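Local atomic coordinates of SAM dependent methyltransferase (Aquifex aeolicus, PDB entry 3DH0), a protein that binds S-adenosylmethionine and probably transfers its methyl group to an acceptor substrate. Residues S19-F24 / A48-P53; M112-H117 / A140-K145; I173-V178 / F186-M191. All blocks are in the same frame, centred on the assembly; numbering follows the deposited sequence.

Contact 1: S19-F24 / A48-P53; sequences SRLELF and AGFYLP. With SAM (S-adenosylmethionine), chain C.
R20 runs alongside F50 with the aliphatic root of its side chain against the aromatic ring. R20 CB makes the nearest approach, 3.6 Å from F50 CE2, and R20 CG stands over the F50 ring face, offset toward the rim, in a CH-pi contact 4.3 Å from the centroid. The two side chains pass in opposite directions, bringing the guanidinium back toward F50 CB and the S-adenosylmethionine carboxylate. Bends at chi2 (-91°) and chi3 fold the arginine into this position. R20 NH1 donates to SAM OXT over 3.0 Å, with an N-H...O angle of 161°. R20 NH2 makes a weak bond to SAM O, whose modelled place is less sure. Because the carboxylate carbon lies in the guanidinium plane, the cofactor is met at the edge of the group, while one face is covered by Y51 OH.

Further out, L21 CD2 reaches F50 CZ at 4.0 Å. F24 lies near Y51 with ring planes only 16° apart, yet slid so far that they barely overlap; the closest carbons, F24 CZ and Y51 CZ, are 3.5 Å apart. A water joins the segments: it accepts from Y51 OH at 2.8 Å and donates to R20 O and F24 O. From helix 26-33, P26 touches both L21 and Y51, and V29 backs F24.

The segment 48-53 leads into helix 52-59, after the first strand of a class I methyltransferase sheet, where the amino-acid end of the cofactor is commonly held. Through its bond to SAM OXT, R20 brings a positive charge there from a separate loop. In these buried surroundings the pairing would be expected to favour the charged forms of both groups, with F50 and Y51 limiting where the guanidinium can lie.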
loop_
_atom_site.group_PDB
_atom_site.type_symbol
_atom_site.label_atom_id
_atom_site.label_comp_id
_atom_site.label_asym_id
_atom_site.label_seq_id
_atom_site.Cartn_x
_atom_site.Cartn_y
_atom_site.Cartn_z
ATOM N N SER A 19 4.919 17.156 2.228
ATOM C CA SER A 19 6.070 17.218 1.333
ATOM C C SER A 19 6.404 15.875 0.692
ATOM O O SER A 19 7.339 15.789 -0.115
ATOM C CB SER A 19 7.292 17.725 2.085
ATOM O OG SER A 19 7.683 16.805 3.075
ATOM N N ARG A 20 5.653 14.835 1.068
ATOM C CA ARG A 20 5.853 13.489 0.532
ATOM C C ARG A 20 5.398 13.524 -0.915
ATOM O O ARG A 20 5.771 12.676 -1.720
ATOM C CB ARG A 20 4.998 12.445 1.278
ATOM C CG ARG A 20 5.219 12.301 2.782
ATOM C CD ARG A 20 6.269 11.257 3.166
ATOM N NE ARG A 20 6.001 9.866 2.752
ATOM C CZ ARG A 20 4.987 9.098 3.159
ATOM N NH1 ARG A 20 4.078 9.553 4.008
ATOM N NH2 ARG A 20 4.913 7.844 2.744
ATOM N N LEU A 21 4.574 14.508 -1.242
ATOM C CA LEU A 21 4.069 14.624 -2.592
ATOM C C LEU A 21 5.213 14.776 -3.576
ATOM O O LEU A 21 5.080 14.453 -4.748
ATOM C CB LEU A 21 3.127 15.811 -2.676
ATOM C CG LEU A 21 1.957 15.599 -1.723
ATOM C CD1 LEU A 21 1.211 16.898 -1.548
ATOM C CD2 LEU A 21 1.049 14.497 -2.259
ATOM N N GLU A 22 6.340 15.270 -3.087
ATOM C CA GLU A 22 7.513 15.460 -3.926
ATOM C C GLU A 22 8.076 14.131 -4.422
ATOM O O GLU A 22 8.967 14.104 -5.268
ATOM C CB GLU A 22 8.577 16.221 -3.141
ATOM C CG GLU A 22 8.225 17.681 -2.906
ATOM C CD GLU A 22 8.903 18.252 -1.676
ATOM O OE1 GLU A 22 9.940 17.683 -1.267
ATOM O OE2 GLU A 22 8.400 19.265 -1.128
ATOM N N LEU A 23 7.557 13.026 -3.891
ATOM C CA LEU A 23 8.033 11.707 -4.288
ATOM C C LEU A 23 7.381 11.288 -5.584
ATOM O O LEU A 23 8.043 10.775 -6.491
ATOM C CB LEU A 23 7.729 10.675 -3.198
ATOM C CG LEU A 23 8.622 10.684 -1.955
ATOM C CD1 LEU A 23 8.581 12.048 -1.297
ATOM C CD2 LEU A 23 8.150 9.615 -0.994
ATOM N N PHE A 24 6.072 11.508 -5.653
ATOM C CA PHE A 24 5.273 11.178 -6.830
ATOM C C PHE A 24 3.854 11.670 -6.629
ATOM O O PHE A 24 3.398 11.818 -5.498
ATOM C CB PHE A 24 5.268 9.666 -7.080
ATOM C CG PHE A 24 4.601 8.871 -6.004
ATOM C CD1 PHE A 24 3.219 8.674 -6.020
ATOM C CD2 PHE A 24 5.354 8.303 -4.982
ATOM C CE1 PHE A 24 2.595 7.919 -5.037
ATOM C CE2 PHE A 24 4.744 7.541 -3.983
ATOM C CZ PHE A 24 3.356 7.345 -4.008
ATOM N N ALA A 48 -0.024 6.606 8.784
ATOM C CA ALA A 48 -0.716 7.810 9.213
ATOM C C ALA A 48 -1.999 8.025 8.398
ATOM O O ALA A 48 -2.841 8.835 8.756
ATOM C CB ALA A 48 0.214 9.015 9.069
ATOM N N GLY A 49 -2.132 7.282 7.306
ATOM C CA GLY A 49 -3.291 7.403 6.444
ATOM C C GLY A 49 -3.082 8.520 5.446
ATOM O O GLY A 49 -4.041 9.128 4.974
ATOM N N PHE A 50 -1.814 8.783 5.128
ATOM C CA PHE A 50 -1.431 9.845 4.208
ATOM C C PHE A 50 -2.096 9.758 2.847
ATOM O O PHE A 50 -2.741 10.703 2.421
ATOM C CB PHE A 50 0.084 9.871 4.029
ATOM C CG PHE A 50 0.560 10.987 3.155
ATOM C CD1 PHE A 50 0.462 12.310 3.580
ATOM C CD2 PHE A 50 1.069 10.727 1.886
ATOM C CE1 PHE A 50 0.861 13.364 2.751
ATOM C CE2 PHE A 50 1.473 11.772 1.043
ATOM C CZ PHE A 50 1.368 13.093 1.478
ATOM N N TYR A 51 -1.937 8.633 2.162
ATOM C CA TYR A 51 -2.547 8.451 0.849
ATOM C C TYR A 51 -4.047 8.133 0.873
ATOM O O TYR A 51 -4.667 8.005 -0.170
ATOM C CB TYR A 51 -1.811 7.354 0.086
ATOM C CG TYR A 51 -0.393 7.715 -0.256
ATOM C CD1 TYR A 51 -0.115 8.734 -1.161
ATOM C CD2 TYR A 51 0.675 7.060 0.337
ATOM C CE1 TYR A 51 1.193 9.093 -1.458
ATOM C CE2 TYR A 51 1.994 7.418 0.039
ATOM C CZ TYR A 51 2.235 8.432 -0.855
ATOM O OH TYR A 51 3.511 8.805 -1.149
ATOM N N LEU A 52 -4.632 8.023 2.058
ATOM C CA LEU A 52 -6.051 7.704 2.174
ATOM C C LEU A 52 -6.999 8.698 1.501
ATOM O O LEU A 52 -7.990 8.303 0.883
ATOM C CB LEU A 52 -6.433 7.508 3.653
ATOM C CG LEU A 52 -6.031 6.156 4.285
ATOM C CD1 LEU A 52 -6.522 6.067 5.732
ATOM C CD2 LEU A 52 -6.611 5.016 3.465
ATOM N N PRO A 53 -6.727 10.002 1.625
ATOM C CA PRO A 53 -7.627 10.960 0.972
ATOM C C PRO A 53 -7.700 10.708 -0.535
ATOM O O PRO A 53 -8.701 10.999 -1.185
ATOM C CB PRO A 53 -6.977 12.302 1.295
ATOM C CG PRO A 53 -6.418 12.062 2.657
ATOM C CD PRO A 53 -5.788 10.695 2.527
HETATM N N SAM C . 2.212 3.870 3.514
HETATM C CA SAM C . 2.247 4.946 4.551
HETATM C C SAM C . 2.220 6.310 3.900
HETATM O O SAM C . 2.181 6.376 2.671
HETATM O OXT SAM C . 2.238 7.301 4.700
HETATM C CB SAM C . 3.511 4.807 5.394
HETATM C CG SAM C . 3.701 3.389 5.751
HETATM S SD SAM C . 5.122 2.871 6.751
HETATM C CE SAM C . 6.497 3.085 5.619
HETATM C "C5'" SAM C . 4.838 1.165 6.831
HETATM C "C4'" SAM C . 3.720 0.726 7.754
HETATM O "O4'" SAM C . 3.647 -0.684 7.577
HETATM C "C3'" SAM C . 4.077 0.855 9.248
HETATM O "O3'" SAM C . 3.194 1.897 9.753
HETATM C "C2'" SAM C . 3.692 -0.463 9.890
HETATM O "O2'" SAM C . 2.983 -0.452 11.111
HETATM C "C1'" SAM C . 3.034 -1.204 8.684
HETATM N N9 SAM C . 3.221 -2.639 8.598
HETATM C C8 SAM C . 4.356 -3.407 8.766
HETATM N N7 SAM C . 4.147 -4.674 8.592
HETATM C C5 SAM C . 2.789 -4.762 8.290
HETATM C C6 SAM C . 1.936 -5.862 7.985
HETATM N N6 SAM C . 2.393 -7.132 7.953
HETATM N N1 SAM C . 0.597 -5.604 7.719
HETATM C C2 SAM C . 0.181 -4.315 7.764
HETATM N N3 SAM C . 0.899 -3.220 8.036
HETATM C C4 SAM C . 2.204 -3.513 8.290
HETATM O O HOH W 1 3.589 11.130 -2.708
#

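Contact 2: M112-H117 / A140-K145; sequences MAFTFH and AIIDWK. With SAM (S-adenosylmethionine), chain C.
M112 pairs with I141 where 107-113 and 137-144 run as adjacent parallel strands of the Rossmann-like class I methyltransferase sheet, carboxyl ends bordering the cofactor. M112 N donates to A140 O at 2.8 Å, M112 O accepts from I142 N at 3.0 Å, and on that face M112 CB packs against I141 CG1. A113 turns its carbonyl to the cofactor, SAM N donating to A113 O over 2.8 Å. F114 N, past the strand end, still reaches I142 O at 2.7 Å. The F114 ring has I142 O over one face and meets W144 obliquely, its CD2 and CE2 over a face of the indole. T115 points its CB away from 140-145; its OG1 bonds weakly to SAM O4'. F116 CB rests on I141 CG2, and F116 N donates to a water that can donate to M112 O or D143 OD2. With H117 CG between its backbone N and carbonyl carbon (chi1 69°), H117 ND1 donates to D143 OD2 at 2.8 Å, on the syn side and 16° out of the carboxylate plane. D143 OD1 uses its anti lone pair for W144 N. Both carboxylate oxygens thus have donors, which should restrict rotation of D143 and fix H117.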
loop_
_atom_site.group_PDB
_atom_site.type_symbol
_atom_site.label_atom_id
_atom_site.label_comp_id
_atom_site.label_asym_id
_atom_site.label_seq_id
_atom_site.Cartn_x
_atom_site.Cartn_y
_atom_site.Cartn_z
ATOM N N MET A 112 0.220 -1.149 -1.853
ATOM C CA MET A 112 1.218 -1.302 -0.807
ATOM C C MET A 112 2.291 -0.220 -0.953
ATOM O O MET A 112 3.262 -0.400 -1.679
ATOM C CB MET A 112 1.837 -2.695 -0.903
ATOM C CG MET A 112 1.999 -3.377 0.437
ATOM S SD MET A 112 2.719 -5.012 0.315
ATOM C CE MET A 112 1.527 -5.847 -0.640
ATOM N N ALA A 113 2.116 0.904 -0.264
ATOM C CA ALA A 113 3.078 2.003 -0.362
ATOM C C ALA A 113 4.143 2.043 0.731
ATOM O O ALA A 113 3.858 2.357 1.882
ATOM C CB ALA A 113 2.342 3.337 -0.412
ATOM N N PHE A 114 5.377 1.747 0.339
ATOM C CA PHE A 114 6.523 1.731 1.245
ATOM C C PHE A 114 6.376 0.774 2.422
ATOM O O PHE A 114 6.970 0.989 3.478
ATOM C CB PHE A 114 6.799 3.137 1.791
ATOM C CG PHE A 114 7.027 4.164 0.725
ATOM C CD1 PHE A 114 6.035 5.096 0.418
ATOM C CD2 PHE A 114 8.229 4.195 0.022
ATOM C CE1 PHE A 114 6.234 6.040 -0.566
ATOM C CE2 PHE A 114 8.442 5.135 -0.967
ATOM C CZ PHE A 114 7.443 6.067 -1.267
ATOM N N THR A 115 5.608 -0.289 2.246
ATOM C CA THR A 115 5.428 -1.212 3.342
ATOM C C THR A 115 5.929 -2.633 3.065
ATOM O O THR A 115 6.144 -3.407 3.997
ATOM C CB THR A 115 3.922 -1.206 3.808
ATOM O OG1 THR A 115 3.624 -2.372 4.595
ATOM C CG2 THR A 115 3.004 -1.152 2.617
ATOM N N PHE A 116 6.150 -2.975 1.802
ATOM C CA PHE A 116 6.605 -4.321 1.472
ATOM C C PHE A 116 7.891 -4.742 2.184
ATOM O O PHE A 116 7.967 -5.834 2.744
ATOM C CB PHE A 116 6.803 -4.457 -0.026
ATOM C CG PHE A 116 6.969 -5.875 -0.486
ATOM C CD1 PHE A 116 5.866 -6.719 -0.593
ATOM C CD2 PHE A 116 8.226 -6.370 -0.806
ATOM C CE1 PHE A 116 6.014 -8.039 -1.014
ATOM C CE2 PHE A 116 8.390 -7.681 -1.226
ATOM C CZ PHE A 116 7.281 -8.523 -1.332
ATOM N N HIS A 117 8.907 -3.887 2.156
ATOM C CA HIS A 117 10.178 -4.204 2.805
ATOM C C HIS A 117 10.061 -4.310 4.334
ATOM O O HIS A 117 11.030 -4.647 5.007
ATOM C CB HIS A 117 11.228 -3.140 2.472
ATOM C CG HIS A 117 10.941 -1.812 3.093
ATOM N ND1 HIS A 117 9.947 -0.975 2.633
ATOM C CD2 HIS A 117 11.452 -1.217 4.201
ATOM C CE1 HIS A 117 9.852 0.073 3.432
ATOM N NE2 HIS A 117 10.753 -0.052 4.393
ATOM N N ALA A 140 -0.653 -3.134 -6.517
ATOM C CA ALA A 140 0.227 -1.995 -6.765
ATOM C C ALA A 140 1.224 -1.794 -5.632
ATOM O O ALA A 140 0.879 -1.278 -4.578
ATOM C CB ALA A 140 -0.597 -0.742 -6.949
ATOM N N ILE A 141 2.468 -2.183 -5.864
ATOM C CA ILE A 141 3.504 -2.053 -4.846
ATOM C C ILE A 141 4.489 -0.928 -5.171
ATOM O O ILE A 141 5.147 -0.948 -6.207
ATOM C CB ILE A 141 4.267 -3.392 -4.695
ATOM C CG1 ILE A 141 3.272 -4.501 -4.358
ATOM C CG2 ILE A 141 5.336 -3.274 -3.634
ATOM C CD1 ILE A 141 3.886 -5.850 -4.198
ATOM N N ILE A 142 4.590 0.049 -4.276
ATOM C CA ILE A 142 5.491 1.187 -4.472
ATOM C C ILE A 142 6.543 1.312 -3.368
ATOM O O ILE A 142 6.197 1.370 -2.188
ATOM C CB ILE A 142 4.688 2.520 -4.548
ATOM C CG1 ILE A 142 3.772 2.506 -5.772
ATOM C CG2 ILE A 142 5.638 3.711 -4.615
ATOM C CD1 ILE A 142 3.019 3.804 -6.008
ATOM N N ASP A 143 7.819 1.357 -3.743
ATOM C CA ASP A 143 8.874 1.493 -2.741
ATOM C C ASP A 143 10.146 2.230 -3.176
ATOM O O ASP A 143 10.349 2.488 -4.356
ATOM C CB ASP A 143 9.252 0.120 -2.179
ATOM C CG ASP A 143 9.412 0.149 -0.670
ATOM O OD1 ASP A 143 10.033 1.113 -0.162
ATOM O OD2 ASP A 143 8.914 -0.779 0.009
ATOM N N TRP A 144 11.001 2.560 -2.206
ATOM C CA TRP A 144 12.258 3.273 -2.472
ATOM C C TRP A 144 13.214 2.437 -3.292
ATOM O O TRP A 144 13.170 1.205 -3.228
ATOM C CB TRP A 144 12.995 3.631 -1.182
ATOM C CG TRP A 144 12.236 4.450 -0.210
ATOM C CD1 TRP A 144 11.606 4.009 0.916
ATOM C CD2 TRP A 144 12.059 5.869 -0.246
ATOM N NE1 TRP A 144 11.047 5.071 1.588
ATOM C CE2 TRP A 144 11.312 6.223 0.896
ATOM C CE3 TRP A 144 12.461 6.874 -1.131
ATOM C CZ2 TRP A 144 10.962 7.552 1.173
ATOM C CZ3 TRP A 144 12.111 8.189 -0.856
ATOM C CH2 TRP A 144 11.372 8.515 0.284
ATOM N N LYS A 145 14.100 3.116 -4.024
ATOM C CA LYS A 145 15.114 2.474 -4.864
ATOM C C LYS A 145 16.181 1.877 -3.938
ATOM O O LYS A 145 16.346 2.340 -2.804
ATOM C CB LYS A 145 15.749 3.518 -5.797
ATOM C CG LYS A 145 15.748 3.129 -7.265
ATOM C CD LYS A 145 14.565 3.713 -8.027
ATOM C CE LYS A 145 14.886 5.115 -8.561
ATOM N NZ LYS A 145 13.742 5.722 -9.310
HETATM N N SAM C . 2.212 3.870 3.514
HETATM C CA SAM C . 2.247 4.946 4.551
HETATM C C SAM C . 2.220 6.310 3.900
HETATM O O SAM C . 2.181 6.376 2.671
HETATM O OXT SAM C . 2.238 7.301 4.700
HETATM C CB SAM C . 3.511 4.807 5.394
HETATM C CG SAM C . 3.701 3.389 5.751
HETATM S SD SAM C . 5.122 2.871 6.751
HETATM C CE SAM C . 6.497 3.085 5.619
HETATM C "C5'" SAM C . 4.838 1.165 6.831
HETATM C "C4'" SAM C . 3.720 0.726 7.754
HETATM O "O4'" SAM C . 3.647 -0.684 7.577
HETATM C "C3'" SAM C . 4.077 0.855 9.248
HETATM O "O3'" SAM C . 3.194 1.897 9.753
HETATM C "C2'" SAM C . 3.692 -0.463 9.890
HETATM O "O2'" SAM C . 2.983 -0.452 11.111
HETATM C "C1'" SAM C . 3.034 -1.204 8.684
HETATM N N9 SAM C . 3.221 -2.639 8.598
HETATM C C8 SAM C . 4.356 -3.407 8.766
HETATM N N7 SAM C . 4.147 -4.674 8.592
HETATM C C5 SAM C . 2.789 -4.762 8.290
HETATM C C6 SAM C . 1.936 -5.862 7.985
HETATM N N6 SAM C . 2.393 -7.132 7.953
HETATM N N1 SAM C . 0.597 -5.604 7.719
HETATM C C2 SAM C . 0.181 -4.315 7.764
HETATM N N3 SAM C . 0.899 -3.220 8.036
HETATM C C4 SAM C . 2.204 -3.513 8.290
HETATM O O HOH W 2 5.851 -1.443 -0.520
#

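Contact 3: I173-V178 / F186-M191; sequences IRVGRV and FGVYAM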
loop_
_atom_site.group_PDB
_atom_site.type_symbol
_atom_site.label_atom_id
_atom_site.label_comp_id
_atom_site.label_asym_id
_atom_site.label_seq_id
_atom_site.Cartn_x
_atom_site.Cartn_y
_atom_site.Cartn_z
ATOM N N ILE A 173 2.143 -14.449 -7.775
ATOM C CA ILE A 173 1.629 -13.244 -8.432
ATOM C C ILE A 173 2.393 -12.931 -9.721
ATOM O O ILE A 173 3.630 -12.979 -9.750
ATOM C CB ILE A 173 1.724 -11.993 -7.535
ATOM C CG1 ILE A 173 1.001 -12.223 -6.209
ATOM C CG2 ILE A 173 1.129 -10.800 -8.260
ATOM C CD1 ILE A 173 1.889 -12.831 -5.148
ATOM N N ARG A 174 1.651 -12.594 -10.777
ATOM C CA ARG A 174 2.249 -12.277 -12.072
ATOM C C ARG A 174 2.524 -10.784 -12.241
ATOM O O ARG A 174 1.611 -9.961 -12.179
ATOM C CB ARG A 174 1.341 -12.765 -13.202
ATOM C CG ARG A 174 -0.106 -12.311 -13.080
ATOM C CD ARG A 174 -1.038 -13.119 -13.999
ATOM N NE ARG A 174 -2.415 -13.148 -13.487
ATOM C CZ ARG A 174 -3.421 -13.829 -14.044
ATOM N NH1 ARG A 174 -3.202 -14.545 -15.147
ATOM N NH2 ARG A 174 -4.644 -13.794 -13.495
ATOM N N VAL A 175 3.794 -10.450 -12.465
ATOM C CA VAL A 175 4.213 -9.062 -12.651
ATOM C C VAL A 175 4.187 -8.687 -14.120
ATOM O O VAL A 175 4.762 -9.383 -14.950
ATOM C CB VAL A 175 5.647 -8.816 -12.145
ATOM C CG1 VAL A 175 5.971 -7.328 -12.243
ATOM C CG2 VAL A 175 5.803 -9.328 -10.716
ATOM N N GLY A 176 3.532 -7.574 -14.432
ATOM C CA GLY A 176 3.446 -7.118 -15.811
ATOM C C GLY A 176 4.279 -5.882 -16.120
ATOM O O GLY A 176 4.785 -5.728 -17.228
ATOM N N ARG A 177 4.431 -5.005 -15.135
ATOM C CA ARG A 177 5.185 -3.779 -15.313
ATOM C C ARG A 177 6.057 -3.456 -14.112
ATOM O O ARG A 177 5.753 -3.829 -12.987
ATOM C CB ARG A 177 4.228 -2.608 -15.533
ATOM C CG ARG A 177 3.942 -2.264 -16.973
ATOM C CD ARG A 177 2.637 -1.479 -17.096
ATOM N NE ARG A 177 2.523 -0.447 -16.068
ATOM C CZ ARG A 177 1.409 0.235 -15.794
ATOM N NH1 ARG A 177 0.291 0.003 -16.476
ATOM N NH2 ARG A 177 1.412 1.148 -14.825
ATOM N N VAL A 178 7.146 -2.751 -14.371
ATOM C CA VAL A 178 8.054 -2.303 -13.327
ATOM C C VAL A 178 8.580 -0.985 -13.851
ATOM O O VAL A 178 9.407 -0.972 -14.748
ATOM C CB VAL A 178 9.219 -3.285 -13.100
ATOM C CG1 VAL A 178 10.255 -2.653 -12.200
ATOM C CG2 VAL A 178 8.702 -4.552 -12.448
ATOM N N PHE A 186 10.261 3.222 -7.127
ATOM C CA PHE A 186 9.884 2.429 -8.277
ATOM C C PHE A 186 8.479 1.910 -7.990
ATOM O O PHE A 186 7.941 2.111 -6.907
ATOM C CB PHE A 186 10.866 1.279 -8.493
ATOM C CG PHE A 186 10.965 0.331 -7.343
ATOM C CD1 PHE A 186 9.951 -0.582 -7.089
ATOM C CD2 PHE A 186 12.088 0.339 -6.522
ATOM C CE1 PHE A 186 10.054 -1.477 -6.032
ATOM C CE2 PHE A 186 12.204 -0.549 -5.461
ATOM C CZ PHE A 186 11.188 -1.459 -5.213
ATOM N N GLY A 187 7.870 1.266 -8.969
ATOM C CA GLY A 187 6.540 0.741 -8.769
ATOM C C GLY A 187 6.443 -0.553 -9.529
ATOM O O GLY A 187 7.172 -0.776 -10.486
ATOM N N VAL A 188 5.559 -1.430 -9.084
ATOM C CA VAL A 188 5.372 -2.699 -9.760
ATOM C C VAL A 188 3.888 -2.970 -9.944
ATOM O O VAL A 188 3.084 -2.767 -9.045
ATOM C CB VAL A 188 6.067 -3.857 -9.002
ATOM C CG1 VAL A 188 6.090 -3.571 -7.529
ATOM C CG2 VAL A 188 5.363 -5.167 -9.290
ATOM N N TYR A 189 3.553 -3.409 -11.144
ATOM C CA TYR A 189 2.194 -3.704 -11.550
ATOM C C TYR A 189 2.059 -5.211 -11.545
ATOM O O TYR A 189 2.780 -5.903 -12.261
ATOM C CB TYR A 189 2.005 -3.159 -12.962
ATOM C CG TYR A 189 0.595 -3.047 -13.486
ATOM C CD1 TYR A 189 -0.034 -4.124 -14.129
ATOM C CD2 TYR A 189 -0.066 -1.827 -13.448
ATOM C CE1 TYR A 189 -1.286 -3.962 -14.735
ATOM C CE2 TYR A 189 -1.306 -1.660 -14.043
ATOM C CZ TYR A 189 -1.911 -2.718 -14.688
ATOM O OH TYR A 189 -3.135 -2.495 -15.299
ATOM N N ALA A 190 1.145 -5.727 -10.737
ATOM C CA ALA A 190 0.955 -7.164 -10.677
ATOM C C ALA A 190 -0.510 -7.514 -10.570
ATOM O O ALA A 190 -1.302 -6.771 -9.991
ATOM C CB ALA A 190 1.715 -7.736 -9.501
ATOM N N MET A 191 -0.870 -8.654 -11.145
ATOM C CA MET A 191 -2.250 -9.123 -11.111
ATOM C C MET A 191 -2.310 -10.467 -10.392
ATOM O O MET A 191 -1.486 -11.359 -10.623
ATOM C CB MET A 191 -2.810 -9.237 -12.540
ATOM C CG MET A 191 -4.271 -9.630 -12.605
ATOM S SD MET A 191 -4.963 -9.567 -14.287
ATOM C CE MET A 191 -5.991 -8.088 -14.158
#
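R177 meets Y189 at CB and again from NE to the tip. R177 CB begins against Y189 CB, 3.4 Å away, the two side chains leaving the same face of the sheet. CG and CD carry the chain on without a close partner across the pair until a bend at chi3 (43°) turns the end back to the tyrosine. R177 NE lies 3.9 Å from Y189 CD2, and R177 CZ stands closer to Y189 CD2, at 3.5 Å. R177 NH1 reaches furthest along the tyrosine, to Y189 CE2 at 3.4 Å, while NH2 stays nearer CD2. The guanidinium is stacked on the ring with centres 4.1 Å apart and planes at 30°, placing CD2 under the middle of the cation. F33 adds a cation-pi contact to R177, and E32 a long, weak ion pair.

These strands form the antiparallel hairpin 174-181/185-191, the order 7-6 that ends the class I methyltransferase sheet. A classic beta bulge interrupts it: G176 N donates to Y189 O at 2.8 Å, and R177 N adds a weak bond to that same oxygen. Two residues consequently face one, and the register moves by a step between the V175-A190 and R177-Y189 pairs. Beyond the bulge Y189 N returns a bond of 2.9 Å to R177 O.

On the opposite face of the sheet, V175 CG1 touches V188 CG2, both valines also packing on L168 of helix 161-170. Near the other end I173 CG2 meets A190 CB. R174, back on the R177 face, lies side by side with M191; its extended chain points the same way, and its guanidinium edge is turned to M191 O.

In the fold
Along the chain the three contacts follow in series, each closing before the next opens. Contacts 1 and 2 lie 13 Å apart between centres and share the cofactor, contact 1 taking its carboxylate and contact 2 its amino group and ribose; L23 bridges them, packing on F114 and W144. Contact 3 is centred 12 Å from contact 2 and joined to it through the sheet, where strand 185-191 runs antiparallel beside strand 137-144 and the backbones of D143 and I141 meet F186 and V188. Contacts 1 and 3, 21 Å apart, do not touch. The cofactor lies by the carboxyl end of strand 107-113 and the loops of contact 1, while the hairpin completes one side of the sheet.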